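Local atomic coordinates of CELL WALL surface anchor family protein (Streptococcus pneumoniae, PDB entry 3ZGI), a protein that is a serine-rich repeat surface protein of pneumococcus, probably an adhesin, whose crystallised part probably binds host ligands. Residues Ile86-Thr91 / Tyr136-Gly141; Val109-Thr114 / Asn125-Thr130. All coordinates share one frame; numbering follows the deposited sequence.

How the contacts relate
The centres of the two contacts lie about 9 Å apart, and they touch. Along the chain Ile86-Thr91 comes first, both halves of contact 2 follow, and Tyr136-Gly141 comes last, so contact 1 encloses the hairpin of contact 2. Strand 120-132 pairs with strand 109-114 on one side and with 135-138 on the other, so contact 2 and the second half of contact 1 share the seven-stranded antiparallel sheet; Thr137 O probably accepts a hydrogen bond from Thr130 N. Contact 2 thus lies within the large sheet, while contact 1 brings the chain leaving strand 85-87, part of a small separate sheet, against the large sheet's edge strand.

Contact 1: residues Ile86-Thr91 / Tyr136-Gly141; sequences IYNSGT and YTWGNG
Ser89 meets Trp138 over a face of the indole: its CB sits 3.1 Å above the ring plane, displaced toward the rim, and 3.3 Å from Trp138 NE1. The hydroxyl also lies over the indole but bonds elsewhere, donating to its own neighbour, Ser89 OG to Gly90 O at 2.6 Å, and reaching the carbonyl from above its plane, about 40° out. Ser89 OG also stands 2.8 Å from Trp138 O. At the edge of the indole, in its plane, a water accepts the bond from Trp138 NE1 at 3.1 Å and lies beside Asn88 OD1, linking the two side chains.

Farther along, Asn140 lays its amide over the Tyr87 ring, the two planes only 19° apart, with Asn140 OD1 3.7 Å above the ring centre. Its other branch reaches Thr91, Asn140 ND2 standing 3.1 Å from Thr91 OG1; Asn140 is poorly ordered, so this end of the contact is less certain. Thr91 and Gly139 have the nearest CA atoms, 4.4 Å apart.

The contact joins two beta sheets: Tyr87 ends a strand of the small sheet with 143-145 and 177-178, while Thr137 lies on edge strand 135-138 of the seven-stranded sheet, with Trp138 following it. Trp138 has CG in the hindered position between backbone N and carbonyl carbon (chi1 66°), with its ring turned back from the CB direction toward Ser89 and meeting that of Trp159. In the second shell, Ser157 OG hydrogen-bonds Asn88 ND2 and Tyr62 OH bonds Asn88 O, so both the side chain and the carbonyl of Asn88, just before Ser89, are held.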
ATOM      1  N   ILE A  86      -2.955 -12.799  -1.044  1.00 75.46           N
ATOM      2  CA  ILE A  86      -3.543 -11.569  -0.524  1.00 72.06           C
ATOM      3  C   ILE A  86      -3.537 -10.429  -1.542  1.00 67.90           C
ATOM      4  O   ILE A  86      -2.609 -10.294  -2.334  1.00 66.73           O
ATOM      5  CB  ILE A  86      -2.816 -11.073   0.731  1.00 71.36           C
ATOM      6  CG1 ILE A  86      -1.337 -10.835   0.423  1.00 69.68           C
ATOM      7  CG2 ILE A  86      -3.004 -12.062   1.878  1.00 76.25           C
ATOM      8  CD1 ILE A  86      -0.623 -10.036   1.485  1.00 68.68           C
ATOM      9  N   TYR A  87      -4.540  -9.561  -1.437  1.00 66.13           N
ATOM     10  CA  TYR A  87      -4.584  -8.295  -2.160  1.00 62.26           C
ATOM     11  C   TYR A  87      -4.038  -7.166  -1.281  1.00 59.40           C
ATOM     12  O   TYR A  87      -4.118  -7.243  -0.050  1.00 60.59           O
ATOM     13  CB  TYR A  87      -6.035  -7.953  -2.502  1.00 62.53           C
ATOM     14  CG  TYR A  87      -6.698  -8.869  -3.499  1.00 67.53           C
ATOM     15  CD1 TYR A  87      -6.108  -9.125  -4.726  1.00 70.80           C
ATOM     16  CD2 TYR A  87      -7.936  -9.453  -3.230  1.00 68.78           C
ATOM     17  CE1 TYR A  87      -6.719  -9.953  -5.665  1.00 74.44           C
ATOM     18  CE2 TYR A  87      -8.557 -10.284  -4.158  1.00 72.39           C
ATOM     19  CZ  TYR A  87      -7.941 -10.530  -5.378  1.00 74.49           C
ATOM     20  OH  TYR A  87      -8.542 -11.353  -6.314  1.00 77.34           O
ATOM     21  N   ASN A  88      -3.516  -6.101  -1.891  1.00 56.17           N
ATOM     22  CA  ASN A  88      -3.166  -4.937  -1.094  1.00 54.81           C
ATOM     23  C   ASN A  88      -4.122  -3.753  -1.315  1.00 53.80           C
ATOM     24  O   ASN A  88      -3.904  -2.668  -0.781  1.00 50.26           O
ATOM     25  CB  ASN A  88      -1.751  -4.476  -1.389  1.00 53.11           C
ATOM     26  CG  ASN A  88      -1.600  -3.857  -2.775  1.00 51.77           C
ATOM     27  OD1 ASN A  88      -2.439  -4.037  -3.677  1.00 53.48           O
ATOM     28  ND2 ASN A  88      -0.496  -3.141  -2.955  1.00 49.63           N
ATOM     29  N   SER A  89      -5.222  -3.957  -2.016  1.00 59.82           N
ATOM     30  CA  SER A  89      -6.114  -2.837  -2.196  1.00 64.52           C
ATOM     31  C   SER A  89      -7.513  -3.331  -2.071  1.00 66.66           C
ATOM     32  O   SER A  89      -7.814  -4.409  -2.586  1.00 62.38           O
ATOM     33  CB  SER A  89      -5.893  -2.164  -3.570  1.00 69.39           C
ATOM     34  OG  SER A  89      -7.098  -1.704  -4.203  1.00 72.56           O
ATOM     35  N   GLY A  90      -8.398  -2.532  -1.476  1.00 73.90           N
ATOM     36  CA  GLY A  90      -9.742  -3.037  -1.478  1.00 85.52           C
ATOM     37  C   GLY A  90     -10.187  -2.599  -2.837  1.00 95.16           C
ATOM     38  O   GLY A  90      -9.581  -1.752  -3.483  1.00 91.85           O
ATOM     39  N   THR A  91     -11.302  -3.132  -3.242  1.00105.77           N
ATOM     40  CA  THR A  91     -12.002  -2.695  -4.411  1.00108.51           C
ATOM     41  C   THR A  91     -12.723  -1.441  -3.973  1.00 89.86           C
ATOM     42  O   THR A  91     -12.202  -0.602  -3.217  1.00 88.61           O
ATOM     43  CB  THR A  91     -12.962  -3.736  -4.908  1.00123.23           C
ATOM     44  OG1 THR A  91     -12.432  -5.040  -4.611  1.00125.89           O
ATOM     45  CG2 THR A  91     -13.076  -3.564  -6.421  1.00127.75           C
ATOM     46  N   TYR A 136     -10.493   8.225  -3.268  1.00 47.24           N
ATOM     47  CA  TYR A 136     -10.134   7.365  -4.371  1.00 46.20           C
ATOM     48  C   TYR A 136      -9.874   5.947  -3.910  1.00 46.36           C
ATOM     49  O   TYR A 136      -9.414   5.725  -2.787  1.00 46.14           O
ATOM     50  CB  TYR A 136      -8.855   7.884  -5.042  1.00 44.26           C
ATOM     51  CG  TYR A 136      -9.008   9.239  -5.659  1.00 47.06           C
ATOM     52  CD1 TYR A 136      -8.821  10.405  -4.918  1.00 51.21           C
ATOM     53  CD2 TYR A 136      -9.394   9.359  -6.993  1.00 47.66           C
ATOM     54  CE1 TYR A 136      -8.977  11.663  -5.512  1.00 54.22           C
ATOM     55  CE2 TYR A 136      -9.554  10.596  -7.601  1.00 50.22           C
ATOM     56  CZ  TYR A 136      -9.348  11.744  -6.858  1.00 54.13           C
ATOM     57  OH  TYR A 136      -9.512  12.958  -7.481  1.00 57.49           O
ATOM     58  N   THR A 137     -10.136   5.011  -4.820  1.00 46.95           N
ATOM     59  CA  THR A 137      -9.600   3.667  -4.742  1.00 48.05           C
ATOM     60  C   THR A 137      -9.043   3.260  -6.108  1.00 47.26           C
ATOM     61  O   THR A 137      -9.121   4.007  -7.092  1.00 47.43           O
ATOM     62  CB  THR A 137     -10.705   2.619  -4.403  1.00 63.52           C
ATOM     63  OG1 THR A 137     -11.693   3.188  -3.557  1.00 75.48           O
ATOM     64  CG2 THR A 137     -10.146   1.401  -3.748  1.00 54.11           C
ATOM     65  N   TRP A 138      -8.489   2.064  -6.165  1.00 46.71           N
ATOM     66  CA  TRP A 138      -8.099   1.459  -7.415  1.00 48.01           C
ATOM     67  C   TRP A 138      -8.610   0.044  -7.294  1.00 53.48           C
ATOM     68  O   TRP A 138      -8.694  -0.451  -6.175  1.00 52.55           O
ATOM     69  CB  TRP A 138      -6.613   1.610  -7.708  1.00 46.19           C
ATOM     70  CG  TRP A 138      -5.633   0.891  -6.802  1.00 47.37           C
ATOM     71  CD1 TRP A 138      -5.157  -0.382  -6.965  1.00 50.32           C
ATOM     72  CD2 TRP A 138      -5.072   1.370  -5.575  1.00 46.71           C
ATOM     73  NE1 TRP A 138      -4.256  -0.686  -5.973  1.00 50.79           N
ATOM     74  CE2 TRP A 138      -4.203   0.364  -5.093  1.00 49.41           C
ATOM     75  CE3 TRP A 138      -5.190   2.557  -4.856  1.00 45.74           C
ATOM     76  CZ2 TRP A 138      -3.467   0.510  -3.918  1.00 50.92           C
ATOM     77  CZ3 TRP A 138      -4.445   2.707  -3.684  1.00 47.39           C
ATOM     78  CH2 TRP A 138      -3.595   1.693  -3.235  1.00 49.92           C
ATOM     79  N   GLY A 139      -8.803  -0.741  -8.316  1.00 62.83           N
ATOM     80  CA  GLY A 139      -9.333  -1.977  -7.831  1.00 76.77           C
ATOM     81  C   GLY A 139      -8.470  -3.151  -8.094  1.00 92.85           C
ATOM     82  O   GLY A 139      -7.311  -3.041  -8.511  1.00 86.43           O
ATOM     83  N   ASN A 140      -9.064  -4.294  -7.836  1.00111.18           N
ATOM     84  CA  ASN A 140      -8.268  -5.475  -7.729  1.00123.11           C
ATOM     85  C   ASN A 140      -7.427  -5.616  -8.955  1.00128.27           C
ATOM     86  O   ASN A 140      -7.810  -5.268 -10.084  1.00128.96           O
ATOM     87  CB  ASN A 140      -9.163  -6.679  -7.542  1.00125.83           C
ATOM     88  CG  ASN A 140      -9.640  -6.788  -6.115  1.00122.26           C
ATOM     89  OD1 ASN A 140      -8.948  -6.339  -5.193  1.00123.28           O
ATOM     90  ND2 ASN A 140     -10.837  -7.319  -5.918  1.00119.15           N
ATOM     91  N   GLY A 141      -6.229  -6.083  -8.677  1.00129.34           N
ATOM     92  CA  GLY A 141      -5.203  -6.166  -9.668  1.00124.93           C
ATOM     93  C   GLY A 141      -4.220  -7.134  -9.093  1.00111.06           C
ATOM     94  O   GLY A 141      -4.413  -8.353  -9.222  1.00118.79           O
TER
HETATM   95  O   HOH W   1      -2.943  -3.517  -6.103  1.00 50.13           O

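Contact 2: residues Val109-Thr114 / Asn125-Thr130; sequences VKNYIT and NTSTMT
The amide of Asn111 is gripped at its edge, where ND2 spends both protons on the 125-130 segment. One goes to Asn125 O at 2.9 Å and is nearly straight (169°), the other to Ser127 OG, also at 2.9 Å but more bent at 145°; both acceptors lie close to the amide plane, which fixes the rotation of the group. With CG beside the backbone N (chi1 -64°), the amide is brought to this segment, and its OD1 is held by Ser157 of strand 154-162.

Next to it the backbones pair through Val109 N to Ser127 O and Ser127 N to Val109 O. On the sheet face that carries Val109 and Ser127, Val109 CG2 touches CE of selenomethionine Met129, beyond the break at Thr128, at 3.5 Å; Trp138 packs against all three residues. Exposed Lys110 and Thr126 run side by side, and a water accepts from Asn111 N while lying 2.9 Å from Thr126 OG1.

Between these segments Val109-Ser127 is the one bridge; backbone bonds of Asn111 with Tyr124 and of Ile113 with Val121 and Leu122 continue the antiparallel beta hairpin, 109-114 with 120-132, in which an asparagine side chain adds cross-strand bonds beside the backbone ones.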
ATOM      1  N   VAL A 109      -2.067   3.343 -10.924  1.00 44.15           N
ATOM      2  CA  VAL A 109      -1.360   2.689  -9.855  1.00 43.41           C
ATOM      3  C   VAL A 109      -0.561   1.498 -10.419  1.00 45.52           C
ATOM      4  O   VAL A 109      -1.127   0.486 -10.820  1.00 47.34           O
ATOM      5  CB  VAL A 109      -2.377   2.168  -8.798  1.00 43.21           C
ATOM      6  CG1 VAL A 109      -1.666   1.364  -7.665  1.00 42.90           C
ATOM      7  CG2 VAL A 109      -3.174   3.314  -8.229  1.00 42.72           C
ATOM      8  N   LYS A 110       0.767   1.622 -10.407  1.00 45.74           N
ATOM      9  CA  LYS A 110       1.624   0.526 -10.848  1.00 49.03           C
ATOM     10  C   LYS A 110       1.594  -0.518  -9.747  1.00 48.45           C
ATOM     11  O   LYS A 110       1.663  -0.176  -8.549  1.00 46.46           O
ATOM     12  CB  LYS A 110       3.057   1.020 -11.075  1.00 53.56           C
ATOM     13  CG  LYS A 110       3.204   1.985 -12.264  1.00 59.65           C
ATOM     14  CD  LYS A 110       4.683   2.380 -12.545  1.00 75.20           C
ATOM     15  CE  LYS A 110       4.820   3.576 -13.520  1.00 75.44           C
ATOM     16  NZ  LYS A 110       3.605   3.794 -14.395  1.00 75.26           N
ATOM     17  N   ASN A 111       1.575  -1.783 -10.151  1.00 50.88           N
ATOM     18  CA  ASN A 111       1.607  -2.858  -9.198  1.00 51.69           C
ATOM     19  C   ASN A 111       2.765  -3.792  -9.515  1.00 54.91           C
ATOM     20  O   ASN A 111       3.004  -4.132 -10.681  1.00 57.27           O
ATOM     21  CB  ASN A 111       0.301  -3.668  -9.288  1.00 52.83           C
ATOM     22  CG  ASN A 111      -0.929  -2.840  -8.909  1.00 50.60           C
ATOM     23  OD1 ASN A 111      -1.065  -2.395  -7.771  1.00 48.66           O
ATOM     24  ND2 ASN A 111      -1.843  -2.668  -9.857  1.00 51.29           N
ATOM     25  N   TYR A 112       3.460  -4.222  -8.464  1.00 55.84           N
ATOM     26  CA  TYR A 112       4.624  -5.086  -8.620  1.00 59.85           C
ATOM     27  C   TYR A 112       4.988  -5.783  -7.320  1.00 60.12           C
ATOM     28  O   TYR A 112       4.562  -5.374  -6.246  1.00 58.09           O
ATOM     29  CB  TYR A 112       5.850  -4.339  -9.184  1.00 62.02           C
ATOM     30  CG  TYR A 112       6.201  -3.036  -8.538  1.00 62.85           C
ATOM     31  CD1 TYR A 112       5.480  -1.864  -8.799  1.00 61.54           C
ATOM     32  CD2 TYR A 112       7.287  -2.962  -7.660  1.00 67.15           C
ATOM     33  CE1 TYR A 112       5.837  -0.649  -8.183  1.00 62.62           C
ATOM     34  CE2 TYR A 112       7.652  -1.750  -7.042  1.00 68.16           C
ATOM     35  CZ  TYR A 112       6.927  -0.601  -7.300  1.00 65.26           C
ATOM     36  OH  TYR A 112       7.293   0.589  -6.692  1.00 63.90           O
ATOM     37  N   ILE A 113       5.775  -6.847  -7.437  1.00 64.44           N
ATOM     38  CA  ILE A 113       6.324  -7.525  -6.274  1.00 66.98           C
ATOM     39  C   ILE A 113       7.713  -6.937  -6.016  1.00 66.48           C
ATOM     40  O   ILE A 113       8.464  -6.709  -6.961  1.00 66.22           O
ATOM     41  CB  ILE A 113       6.437  -9.043  -6.526  1.00 72.98           C
ATOM     42  CG1 ILE A 113       5.041  -9.641  -6.722  1.00 70.77           C
ATOM     43  CG2 ILE A 113       7.141  -9.750  -5.352  1.00 77.54           C
ATOM     44  CD1 ILE A 113       4.178  -9.599  -5.476  1.00 67.09           C
ATOM     45  N   THR A 114       8.029  -6.630  -4.756  1.00 65.76           N
ATOM     46  CA  THR A 114       9.370  -6.143  -4.429  1.00 68.14           C
ATOM     47  C   THR A 114      10.090  -7.139  -3.489  1.00 70.57           C
ATOM     48  O   THR A 114       9.448  -7.859  -2.723  1.00 69.73           O
ATOM     49  CB  THR A 114       9.345  -4.745  -3.706  1.00 68.78           C
ATOM     50  OG1 THR A 114       8.440  -4.757  -2.589  1.00 70.98           O
ATOM     51  CG2 THR A 114       8.984  -3.599  -4.672  1.00 61.76           C
ATOM     52  N   ASN A 125      -0.317  -5.723 -13.820  1.00 64.87           N
ATOM     53  CA  ASN A 125      -1.099  -4.739 -14.548  1.00 64.33           C
ATOM     54  C   ASN A 125      -1.179  -3.425 -13.777  1.00 61.89           C
ATOM     55  O   ASN A 125      -1.292  -3.414 -12.568  1.00 63.02           O
ATOM     56  CB  ASN A 125      -2.515  -5.253 -14.772  1.00 68.12           C
ATOM     57  CG  ASN A 125      -2.539  -6.466 -15.669  1.00 79.90           C
ATOM     58  OD1 ASN A 125      -2.600  -6.353 -16.890  1.00 86.23           O
ATOM     59  ND2 ASN A 125      -2.466  -7.651 -15.059  1.00 83.65           N
ATOM     60  N   THR A 126      -1.135  -2.313 -14.483  1.00 58.70           N
ATOM     61  CA  THR A 126      -1.376  -1.013 -13.888  1.00 55.21           C
ATOM     62  C   THR A 126      -2.896  -0.832 -13.676  1.00 54.39           C
ATOM     63  O   THR A 126      -3.668  -1.045 -14.572  1.00 56.86           O
ATOM     64  CB  THR A 126      -0.834   0.113 -14.783  1.00 55.25           C
ATOM     65  OG1 THR A 126       0.595   0.015 -14.826  1.00 55.98           O
ATOM     66  CG2 THR A 126      -1.240   1.494 -14.248  1.00 52.12           C
ATOM     67  N   SER A 127      -3.296  -0.408 -12.492  1.00 51.58           N
ATOM     68  CA  SER A 127      -4.705  -0.227 -12.163  1.00 51.38           C
ATOM     69  C   SER A 127      -5.131   1.186 -12.449  1.00 50.11           C
ATOM     70  O   SER A 127      -4.355   2.154 -12.276  1.00 48.16           O
ATOM     71  CB  SER A 127      -4.973  -0.480 -10.685  1.00 49.76           C
ATOM     72  OG  SER A 127      -4.528  -1.743 -10.263  1.00 51.02           O
ATOM     73  N   THR A 128      -6.438   1.306 -12.542  1.00 51.15           N
ATOM     74  CA  THR A 128      -7.069   2.556 -12.800  1.00 50.70           C
ATOM     75  C   THR A 128      -7.604   3.056 -11.464  1.00 48.72           C
ATOM     76  O   THR A 128      -8.313   2.383 -10.705  1.00 49.33           O
ATOM     77  CB  THR A 128      -8.257   2.421 -13.841  1.00 54.08           C
ATOM     78  OG1 THR A 128      -7.773   2.013 -15.116  1.00 56.59           O
ATOM     79  CG2 THR A 128      -8.962   3.754 -14.033  1.00 54.43           C
HETATM   80  N   MSE A 129      -7.099   4.241 -11.162  1.00 46.69           N
HETATM   81  CA  MSE A 129      -7.514   4.995  -9.999  1.00 47.22           C
HETATM   82  C   MSE A 129      -8.880   5.600 -10.307  1.00 47.00           C
HETATM   83  O   MSE A 129      -9.029   6.304 -11.301  1.00 48.00           O
HETATM   84  CB  MSE A 129      -6.496   6.091  -9.702  1.00 51.40           C
HETATM   85  CG  MSE A 129      -6.715   6.749  -8.338  1.00 57.14           C
HETATM   86 SE   MSE A 129      -6.156   5.609  -6.814  1.00 60.83          SE
HETATM   87  CE  MSE A 129      -4.273   6.236  -6.576  1.00 41.96           C
ATOM     88  N   THR A 130      -9.869   5.309  -9.468  1.00 47.90           N
ATOM     89  CA  THR A 130     -11.200   5.863  -9.662  1.00 50.38           C
ATOM     90  C   THR A 130     -11.654   6.597  -8.362  1.00 55.66           C
ATOM     91  O   THR A 130     -11.224   6.254  -7.263  1.00 52.19           O
ATOM     92  CB  THR A 130     -12.218   4.726 -10.002  1.00 54.46           C
ATOM     93  OG1 THR A 130     -13.466   5.297 -10.448  1.00 59.04           O
ATOM     94  CG2 THR A 130     -12.411   3.749  -8.823  1.00 53.34           C
TER
HETATM   95  O   HOH W   2       1.982  -1.961 -13.272  1.00 58.79           O